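Local coordinates for protein carbohydrate binding family 6 (Clostridium thermocellum, PDB 5A8C) that probably cleaves terminal alpha-L-arabinofuranose units from arabinose-containing polysaccharides as a family 43 glycoside hydrolase built on a five-bladed beta-propeller, at residues V254-P259 and V317-D322; V280-R285 and C302-F307; Q156-F161 and Q182-V187. All coordinates share one frame; numbering follows the deposited sequence. Where two conformers were deposited one is given.

Contact 1 (V254-P259 and V317-D322)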
loop_
_atom_site.group_PDB
_atom_site.type_symbol
_atom_site.label_atom_id
_atom_site.label_comp_id
_atom_site.label_asym_id
_atom_site.label_seq_id
_atom_site.Cartn_x
_atom_site.Cartn_y
_atom_site.Cartn_z
ATOM N N VAL A 254 -3.835 11.210 -13.339
ATOM C CA VAL A 254 -2.694 10.348 -13.047
ATOM C C VAL A 254 -1.753 11.013 -12.057
ATOM O O VAL A 254 -1.310 12.135 -12.258
ATOM C CB VAL A 254 -1.932 10.020 -14.366
ATOM C CG1 VAL A 254 -0.646 9.280 -14.069
ATOM C CG2 VAL A 254 -2.825 9.206 -15.305
ATOM N N ILE A 255 -1.439 10.289 -10.996
ATOM C CA ILE A 255 -0.384 10.661 -10.056
ATOM C C ILE A 255 0.977 10.166 -10.493
ATOM O O ILE A 255 1.967 10.900 -10.442
ATOM C CB ILE A 255 -0.691 10.143 -8.647
ATOM C CG1 ILE A 255 -1.985 10.771 -8.123
ATOM C CG2 ILE A 255 0.502 10.419 -7.721
ATOM C CD1 ILE A 255 -2.420 10.273 -6.771
ATOM N N LEU A 256 1.072 8.913 -10.912
ATOM C CA LEU A 256 2.360 8.275 -11.219
ATOM C C LEU A 256 2.197 7.413 -12.454
ATOM O O LEU A 256 1.339 6.531 -12.456
ATOM C CB LEU A 256 2.851 7.448 -10.061
ATOM C CG LEU A 256 4.285 6.926 -10.189
ATOM C CD1 LEU A 256 5.323 8.023 -9.969
ATOM C CD2 LEU A 256 4.501 5.778 -9.209
ATOM N N PRO A 257 2.908 7.688 -13.531
ATOM C CA PRO A 257 2.891 6.798 -14.689
ATOM C C PRO A 257 3.692 5.524 -14.397
ATOM O O PRO A 257 4.068 5.285 -13.259
ATOM C CB PRO A 257 3.551 7.667 -15.772
ATOM C CG PRO A 257 4.587 8.390 -15.019
ATOM C CD PRO A 257 4.001 8.699 -13.674
ATOM N N GLN A 258 3.923 4.704 -15.420
ATOM C CA GLN A 258 4.915 3.619 -15.208
ATOM C C GLN A 258 6.257 4.249 -14.868
ATOM O O GLN A 258 6.738 5.094 -15.617
ATOM C CB GLN A 258 5.077 2.788 -16.466
ATOM C CG GLN A 258 3.974 1.770 -16.651
ATOM C CD GLN A 258 4.160 0.548 -15.786
ATOM O OE1 GLN A 258 5.264 -0.009 -15.734
ATOM N NE2 GLN A 258 3.110 0.074 -15.161
ATOM N N PRO A 259 6.864 3.824 -13.772
ATOM C CA PRO A 259 8.240 4.289 -13.489
ATOM C C PRO A 259 9.215 3.719 -14.487
ATOM O O PRO A 259 8.917 2.710 -15.151
ATOM C CB PRO A 259 8.517 3.731 -12.107
ATOM C CG PRO A 259 7.473 2.922 -11.757
ATOM C CD PRO A 259 6.397 2.886 -12.748
ATOM N N VAL A 317 3.674 13.072 -10.717
ATOM C CA VAL A 317 5.016 12.869 -10.189
ATOM C C VAL A 317 5.970 12.574 -11.307
ATOM O O VAL A 317 5.630 11.866 -12.283
ATOM C CB VAL A 317 4.971 11.710 -9.156
ATOM C CG1 VAL A 317 6.372 11.279 -8.682
ATOM C CG2 VAL A 317 4.126 12.104 -7.937
ATOM N N VAL A 318 7.185 13.092 -11.129
ATOM C CA VAL A 318 8.282 12.881 -12.060
ATOM C C VAL A 318 9.285 11.929 -11.423
ATOM O O VAL A 318 10.014 12.299 -10.495
ATOM C CB VAL A 318 8.956 14.199 -12.383
ATOM C CG1 VAL A 318 10.135 13.993 -13.296
ATOM C CG2 VAL A 318 7.956 15.149 -13.023
ATOM N N PRO A 319 9.333 10.654 -11.886
ATOM C CA PRO A 319 10.299 9.752 -11.300
ATOM C C PRO A 319 11.726 10.264 -11.514
ATOM O O PRO A 319 12.041 10.761 -12.594
ATOM C CB PRO A 319 10.026 8.436 -12.045
ATOM C CG PRO A 319 8.589 8.478 -12.437
ATOM C CD PRO A 319 8.382 9.941 -12.778
ATOM N N THR A 320 12.571 10.091 -10.518
ATOM C CA THR A 320 13.946 10.474 -10.621
ATOM C C THR A 320 14.846 9.268 -10.459
ATOM O O THR A 320 14.506 8.271 -9.827
ATOM C CB THR A 320 14.366 11.549 -9.561
ATOM O OG1 THR A 320 14.291 10.992 -8.257
ATOM C CG2 THR A 320 13.571 12.838 -9.667
ATOM N N VAL A 321 16.038 9.369 -11.015
ATOM C CA VAL A 321 16.977 8.244 -11.027
ATOM C C VAL A 321 18.365 8.663 -10.520
ATOM O O VAL A 321 19.325 7.916 -10.676
ATOM C CB VAL A 321 17.053 7.573 -12.425
ATOM C CG1 VAL A 321 15.669 7.040 -12.793
ATOM C CG2 VAL A 321 17.602 8.512 -13.478
ATOM N N ASP A 322 18.469 9.827 -9.852
ATOM C CA ASP A 322 19.727 10.249 -9.283
ATOM C C ASP A 322 19.571 10.687 -7.820
ATOM O O ASP A 322 20.404 11.444 -7.286
ATOM C CB ASP A 322 20.378 11.341 -10.169
ATOM C CG ASP A 322 20.775 10.820 -11.559
ATOM O OD1 ASP A 322 21.730 9.989 -11.629
ATOM O OD2 ASP A 322 20.147 11.245 -12.581
#
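L256 lays one methyl, CD1, against V317, its CD1 standing 3.7 Å from V317 CG1 and almost as near to V317 CB. The same methyl reaches on to the ring of P319, where L256 CD1 and P319 CG are 4.1 Å apart, so a single leucine branch bridges two residues of the C-terminal segment. It can do so because CG is anti to the backbone N (chi1 -171°), which swings the branched end round to 317-322. On the other flank of V317, its CG2 meets CG2 of I255 at 4.0 Å, and V317 is thereby spread over two consecutive residues of the bulged strand. One backbone hydrogen bond accompanies this packing: V317 N donates to I255 O over 2.8 Å, nearly straight at 168°. Further along, P319 CG comes within 4.3 Å of P259 CA, meeting backbone rather than ring, while CD of P257 rests against the carbonyl oxygen of V317. I255 and L256 face I237 together and form a classic beta bulge at the end of strand 250-256, an outermost strand of its four-stranded antiparallel propeller sheet. The chain after strand 300-306 runs past this bulged edge, and strand 277-284 packs against both: V280 touches V317, and Y282 packs on L256, P259 and P319. Strand 237-242 borders the bulge, and strand 300-306 meets V317 through D304 and M306.

Contact 2 (V280-R285 and C302-F307)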
loop_
_atom_site.group_PDB
_atom_site.type_symbol
_atom_site.label_atom_id
_atom_site.label_comp_id
_atom_site.label_asym_id
_atom_site.label_seq_id
_atom_site.Cartn_x
_atom_site.Cartn_y
_atom_site.Cartn_z
ATOM N N VAL A 280 5.481 10.365 -2.802
ATOM C CA VAL A 280 4.929 9.067 -3.240
ATOM C C VAL A 280 6.033 8.031 -3.102
ATOM O O VAL A 280 7.146 8.206 -3.634
ATOM C CB VAL A 280 4.385 9.122 -4.665
ATOM C CG1 VAL A 280 3.820 7.809 -5.099
ATOM C CG2 VAL A 280 3.280 10.147 -4.783
ATOM N N VAL A 281 5.743 6.962 -2.362
ATOM C CA VAL A 281 6.577 5.779 -2.323
ATOM C C VAL A 281 5.955 4.773 -3.279
ATOM O O VAL A 281 4.733 4.657 -3.362
ATOM C CB VAL A 281 6.741 5.239 -0.898
ATOM C CG1 VAL A 281 7.611 6.168 -0.045
ATOM C CG2 VAL A 281 5.498 4.871 -0.198
ATOM N N TYR A 282 6.793 4.037 -4.002
ATOM C CA TYR A 282 6.304 3.133 -5.049
ATOM C C TYR A 282 7.323 2.078 -5.280
ATOM O O TYR A 282 8.286 1.921 -4.469
ATOM C CB TYR A 282 5.903 3.927 -6.304
ATOM C CG TYR A 282 7.019 4.716 -6.939
ATOM C CD1 TYR A 282 7.364 5.980 -6.472
ATOM C CD2 TYR A 282 7.696 4.216 -8.036
ATOM C CE1 TYR A 282 8.376 6.727 -7.076
ATOM C CE2 TYR A 282 8.690 4.967 -8.639
ATOM C CZ TYR A 282 8.991 6.223 -8.187
ATOM O OH TYR A 282 9.970 6.938 -8.848
ATOM N N HIS A 283 7.228 1.315 -6.350
ATOM C CA HIS A 283 8.267 0.339 -6.690
ATOM C C HIS A 283 8.584 0.351 -8.158
ATOM O O HIS A 283 7.800 0.759 -9.030
ATOM C CB HIS A 283 7.918 -1.111 -6.199
ATOM C CG HIS A 283 6.743 -1.748 -6.862
ATOM N ND1 HIS A 283 5.695 -2.243 -6.137
ATOM C CD2 HIS A 283 6.532 -2.026 -8.184
ATOM C CE1 HIS A 283 4.862 -2.756 -6.999
ATOM N NE2 HIS A 283 5.310 -2.644 -8.240
ATOM N N ASN A 284 9.796 -0.148 -8.475
ATOM C CA ASN A 284 10.146 -0.481 -9.839
ATOM C C ASN A 284 11.014 -1.720 -9.807
ATOM O O ASN A 284 10.981 -2.483 -8.837
ATOM C CB ASN A 284 10.736 0.712 -10.620
ATOM C CG ASN A 284 12.132 1.111 -10.231
ATOM O OD1 ASN A 284 12.706 0.553 -9.300
ATOM N ND2 ASN A 284 12.662 2.084 -10.941
ATOM N N ARG A 285 11.715 -1.985 -10.906
ATOM C CA ARG A 285 12.526 -3.205 -11.060
ATOM C C ARG A 285 13.954 -2.895 -11.477
ATOM O O ARG A 285 14.577 -3.659 -12.182
ATOM C CB ARG A 285 11.805 -4.177 -11.983
ATOM C CG ARG A 285 10.505 -4.703 -11.368
ATOM C CD ARG A 285 9.442 -5.061 -12.407
ATOM N NE ARG A 285 8.411 -5.912 -11.857
ATOM C CZ ARG A 285 7.187 -5.543 -11.449
ATOM N NH1 ARG A 285 6.792 -4.275 -11.427
ATOM N NH2 ARG A 285 6.354 -6.481 -11.075
ATOM N N CYS A 302 10.955 2.682 -4.225
ATOM C CA CYS A 302 11.334 3.984 -4.731
ATOM C C CYS A 302 10.606 5.078 -3.954
ATOM O O CYS A 302 9.536 4.829 -3.408
ATOM C CB CYS A 302 11.023 4.116 -6.226
ATOM S SG CYS A 302 11.876 3.005 -7.341
ATOM N N ILE A 303 11.126 6.287 -4.033
ATOM C CA ILE A 303 10.498 7.454 -3.432
ATOM C C ILE A 303 10.725 8.662 -4.298
ATOM O O ILE A 303 11.855 8.882 -4.774
ATOM C CB ILE A 303 10.946 7.653 -1.964
ATOM C CG1 ILE A 303 10.150 8.763 -1.285
ATOM C CG2 ILE A 303 12.460 7.887 -1.860
ATOM C CD1 ILE A 303 10.379 8.828 0.224
ATOM N N ASP A 304 9.708 9.513 -4.460
ATOM C CA ASP A 304 9.824 10.787 -5.133
ATOM C C ASP A 304 8.927 11.817 -4.489
ATOM O O ASP A 304 7.924 11.456 -3.865
ATOM C CB ASP A 304 9.608 10.685 -6.655
ATOM C CG ASP A 304 10.928 10.307 -7.395
ATOM O OD1 ASP A 304 11.903 11.097 -7.272
ATOM O OD2 ASP A 304 10.977 9.246 -8.062
ATOM N N GLN A 305 9.258 13.065 -4.648
ATOM C CA GLN A 305 8.416 14.137 -4.143
ATOM C C GLN A 305 7.121 14.310 -4.939
ATOM O O GLN A 305 7.081 14.095 -6.163
ATOM C CB GLN A 305 9.199 15.462 -4.093
ATOM C CG GLN A 305 8.566 16.494 -3.151
ATOM C CD GLN A 305 9.474 17.659 -2.742
ATOM O OE1 GLN A 305 10.632 17.754 -3.109
ATOM N NE2 GLN A 305 8.925 18.548 -1.941
ATOM N N MET A 306 6.075 14.737 -4.234
ATOM C CA MET A 306 4.751 14.975 -4.812
ATOM C C MET A 306 4.378 16.423 -4.476
ATOM O O MET A 306 4.625 16.873 -3.351
ATOM C CB MET A 306 3.758 13.997 -4.190
ATOM C CG MET A 306 2.393 13.950 -4.881
ATOM S SD MET A 306 1.147 13.074 -3.943
ATOM C CE MET A 306 0.511 14.391 -2.932
ATOM N N PHE A 307 3.675 17.073 -5.395
ATOM C CA PHE A 307 3.235 18.432 -5.220
ATOM C C PHE A 307 1.752 18.542 -5.528
ATOM O O PHE A 307 1.235 17.845 -6.406
ATOM C CB PHE A 307 4.018 19.356 -6.191
ATOM C CG PHE A 307 5.500 19.266 -6.032
ATOM C CD1 PHE A 307 6.119 19.910 -4.994
ATOM C CD2 PHE A 307 6.264 18.461 -6.835
ATOM C CE1 PHE A 307 7.498 19.830 -4.817
ATOM C CE2 PHE A 307 7.633 18.356 -6.668
ATOM C CZ PHE A 307 8.224 19.024 -5.667
#
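Strands 280-284 and 302-306 run antiparallel at 140°, with V280-D304 and Y282-C302 as hydrogen-bonded pairs flanking the non-hydrogen-bonded pair V281-I303. They are neighbours in a three-stranded antiparallel sheet of the five-bladed beta-propeller, where 277-284 is the central strand and 300-306 an outer one. Four N-H...O bonds join them, and CA-H...O contacts from V281 to C302 O and from I303 to V280 O fill in between. On the face that carries Y282, the tyrosine ring lies over its cross-strand partner: C302 CB sits 3.5 Å from the Y282 ring centroid, a CH-pi contact over the face. Y282 takes chi1 61°, placing CG between the backbone N and carbonyl carbon, which folds the ring back across the neighbouring strand. C302 SG makes an oblique sulfur-aromatic contact with that ring and also lies 3.2 Å from N284 OD1; the side-chain nitrogen, N284 ND2, bonds P260 O and the Y29 hydroxyl, while OD1 has weak bonds from N300 ND2 and T286 N. V280 CG2 touches M306 SD at 3.7 Å. On the opposite face, V281 CG1 meets I303 CG1 at 3.8 Å. D304 lies at the edge of the tyrosine ring, its carboxylate turned only 25° from the ring plane, and Y282 OH donates a short 2.6 Å hydrogen bond to D304 OD2, met nearly along the C-O axis.

Contact 3 (Q156-F161 and Q182-V187)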
loop_
_atom_site.group_PDB
_atom_site.type_symbol
_atom_site.label_atom_id
_atom_site.label_comp_id
_atom_site.label_asym_id
_atom_site.label_seq_id
_atom_site.Cartn_x
_atom_site.Cartn_y
_atom_site.Cartn_z
ATOM N N GLN A 156 -18.078 -10.008 -8.412
ATOM C CA GLN A 156 -17.740 -11.036 -9.352
ATOM C C GLN A 156 -16.351 -10.650 -9.631
ATOM O O GLN A 156 -16.172 -9.566 -9.806
ATOM C CB GLN A 156 -18.620 -10.912 -10.588
ATOM C CG GLN A 156 -20.045 -10.833 -10.300
ATOM C CD GLN A 156 -20.721 -12.179 -10.109
ATOM O OE1 GLN A 156 -20.074 -13.207 -9.989
ATOM N NE2 GLN A 156 -22.045 -12.177 -10.124
ATOM N N ASN A 157 -15.479 -11.627 -9.621
ATOM C CA ASN A 157 -14.063 -11.515 -9.973
ATOM C C ASN A 157 -13.220 -10.651 -9.066
ATOM O O ASN A 157 -12.145 -10.277 -9.408
ATOM C CB ASN A 157 -14.061 -10.919 -11.363
ATOM C CG ASN A 157 -14.786 -11.841 -12.346
ATOM O OD1 ASN A 157 -14.585 -13.033 -12.274
ATOM N ND2 ASN A 157 -15.519 -11.317 -13.247
ATOM N N MET A 158 -13.766 -10.347 -7.897
ATOM C CA MET A 158 -12.967 -9.491 -6.978
ATOM C C MET A 158 -11.750 -10.192 -6.398
ATOM O O MET A 158 -11.755 -11.353 -6.117
ATOM C CB MET A 158 -13.794 -8.918 -5.798
ATOM C CG MET A 158 -13.118 -7.921 -4.727
ATOM S SD MET A 158 -14.178 -7.875 -3.278
ATOM C CE MET A 158 -14.703 -6.583 -4.109
ATOM N N TRP A 159 -10.725 -9.365 -6.187
ATOM C CA TRP A 159 -9.546 -9.773 -5.451
ATOM C C TRP A 159 -9.677 -9.125 -4.079
ATOM O O TRP A 159 -9.614 -7.931 -3.950
ATOM C CB TRP A 159 -8.236 -9.399 -6.134
ATOM C CG TRP A 159 -8.037 -10.024 -7.464
ATOM C CD1 TRP A 159 -8.418 -11.265 -7.869
ATOM C CD2 TRP A 159 -7.336 -9.432 -8.585
ATOM N NE1 TRP A 159 -8.054 -11.467 -9.182
ATOM C CE2 TRP A 159 -7.359 -10.373 -9.639
ATOM C CE3 TRP A 159 -6.732 -8.174 -8.813
ATOM C CZ2 TRP A 159 -6.803 -10.110 -10.894
ATOM C CZ3 TRP A 159 -6.202 -7.934 -10.054
ATOM C CH2 TRP A 159 -6.222 -8.895 -11.085
ATOM N N LEU A 160 -9.888 -9.969 -3.064
ATOM C CA LEU A 160 -10.136 -9.448 -1.730
ATOM C C LEU A 160 -8.769 -9.221 -1.044
ATOM O O LEU A 160 -8.281 -10.058 -0.285
ATOM C CB LEU A 160 -11.089 -10.338 -0.977
ATOM C CG LEU A 160 -11.725 -9.690 0.237
ATOM C CD1 LEU A 160 -12.727 -8.691 -0.210
ATOM C CD2 LEU A 160 -12.569 -10.755 0.926
ATOM N N PHE A 161 -8.157 -8.087 -1.362
ATOM C CA PHE A 161 -6.797 -7.843 -0.953
ATOM C C PHE A 161 -6.487 -6.354 -0.936
ATOM O O PHE A 161 -7.349 -5.485 -1.159
ATOM C CB PHE A 161 -5.806 -8.708 -1.760
ATOM C CG PHE A 161 -5.601 -8.377 -3.208
ATOM C CD1 PHE A 161 -6.084 -7.229 -3.857
ATOM C CD2 PHE A 161 -4.800 -9.234 -3.951
ATOM C CE1 PHE A 161 -5.798 -6.963 -5.162
ATOM C CE2 PHE A 161 -4.500 -8.955 -5.280
ATOM C CZ PHE A 161 -4.969 -7.798 -5.875
ATOM N N GLN A 182 -13.776 -1.944 -11.924
ATOM C CA GLN A 182 -14.278 -0.640 -11.577
ATOM C C GLN A 182 -15.103 -0.614 -10.316
ATOM O O GLN A 182 -15.006 0.325 -9.523
ATOM C CB GLN A 182 -15.089 -0.071 -12.741
ATOM C CG GLN A 182 -15.769 1.231 -12.448
ATOM C CD GLN A 182 -16.729 1.599 -13.535
ATOM O OE1 GLN A 182 -16.335 1.953 -14.628
ATOM N NE2 GLN A 182 -18.025 1.519 -13.251
ATOM N N ASN A 183 -15.992 -1.589 -10.146
ATOM C CA ASN A 183 -16.934 -1.627 -9.026
ATOM C C ASN A 183 -16.535 -2.640 -7.957
ATOM O O ASN A 183 -17.367 -3.005 -7.125
ATOM C CB ASN A 183 -18.356 -1.944 -9.577
ATOM C CG ASN A 183 -18.758 -0.993 -10.630
ATOM O OD1 ASN A 183 -18.570 0.227 -10.510
ATOM N ND2 ASN A 183 -19.158 -1.507 -11.755
ATOM N N ASN A 184 -15.279 -3.079 -7.983
ATOM C CA ASN A 184 -14.755 -4.044 -7.039
ATOM C C ASN A 184 -13.920 -3.399 -5.934
ATOM O O ASN A 184 -13.037 -4.049 -5.374
ATOM C CB ASN A 184 -13.981 -5.165 -7.766
ATOM C CG ASN A 184 -14.921 -6.244 -8.281
ATOM O OD1 ASN A 184 -16.047 -6.378 -7.844
ATOM N ND2 ASN A 184 -14.449 -7.072 -9.184
ATOM N N ILE A 185 -14.243 -2.165 -5.588
ATOM C CA ILE A 185 -13.702 -1.520 -4.400
ATOM C C ILE A 185 -14.725 -1.672 -3.284
ATOM O O ILE A 185 -15.950 -1.548 -3.483
ATOM C CB ILE A 185 -13.480 -0.009 -4.632
ATOM C CG1 ILE A 185 -12.659 0.280 -5.869
ATOM C CG2 ILE A 185 -12.871 0.623 -3.385
ATOM C CD1 ILE A 185 -12.768 1.685 -6.376
ATOM N N ARG A 186 -14.234 -1.949 -2.090
ATOM C CA ARG A 186 -15.049 -1.962 -0.885
ATOM C C ARG A 186 -14.403 -1.079 0.167
ATOM O O ARG A 186 -13.185 -0.896 0.185
ATOM C CB ARG A 186 -15.202 -3.379 -0.344
ATOM C CG ARG A 186 -15.907 -4.341 -1.284
ATOM C CD ARG A 186 -17.384 -4.049 -1.476
ATOM N NE ARG A 186 -18.044 -4.994 -2.376
ATOM C CZ ARG A 186 -18.049 -4.916 -3.699
ATOM N NH1 ARG A 186 -17.443 -3.932 -4.323
ATOM N NH2 ARG A 186 -18.699 -5.825 -4.414
ATOM N N VAL A 187 -15.221 -0.544 1.063
ATOM C CA VAL A 187 -14.729 0.173 2.220
ATOM C C VAL A 187 -15.571 -0.222 3.419
ATOM O O VAL A 187 -16.799 -0.300 3.341
ATOM C CB VAL A 187 -14.670 1.704 1.994
ATOM C CG1 VAL A 187 -16.032 2.300 1.590
ATOM C CG2 VAL A 187 -14.098 2.418 3.185
HETATM O O HOH W 1 -18.201 -7.392 -9.148
#
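The guanidinium of R186 has the methyl of M158 modelled over the centre of one face, though the position of CE is doubtful because the bond angle at the methionine sulfur is far too narrow; at the guanidinium edge, in plane, lies the carbonyl carbon of N183. That edge is held by hydrogen bonds from R186 NH1 to N183 O and I185 O, both acceptors close to the guanidinium plane. Elsewhere on the group, R186 NE bonds V152 O. CG of M158, anti to the backbone N (chi1 -178°), carries the side chain toward N184. The amide of N184 uses its plane too: ND2 donates to Q156 O over 3.1 Å at 168°, with the acceptor only 10° out of that plane, and also bonds N180 O. This pins the loop leading to strand 164-167 against the residue just before strand 185-190, in a five-stranded antiparallel sheet of the beta-propeller. M158 CB lies 3.8 Å from N184 CG, and the two side chains cross obliquely. A water completes the join, accepting from Q156 N at 2.7 Å and lying 2.7 Å from N184 OD1, to which it can donate.

Contacts 1 and 2 form one continuous region, their centres about 7 Å apart, with contact 2 nested in the loop that contact 1 closes. They meet at D304 and Y282: T320 OG1 lies 2.6 Å from D304 OD1, a probable hydrogen bond, and P319 CB packs 3.5 Å from Y282 OH. Contact 3 closes earlier in the chain and belongs to a different propeller sheet, its centre about 26 Å from contact 1's and 25 Å from contact 2's, across the chain's centre from the latter. A Tris molecule, probably from the crystallisation liquor though it may mark a pocket, lies about 6 Å from the side chain of H283, and the calcium ion about 9 Å from that of V281.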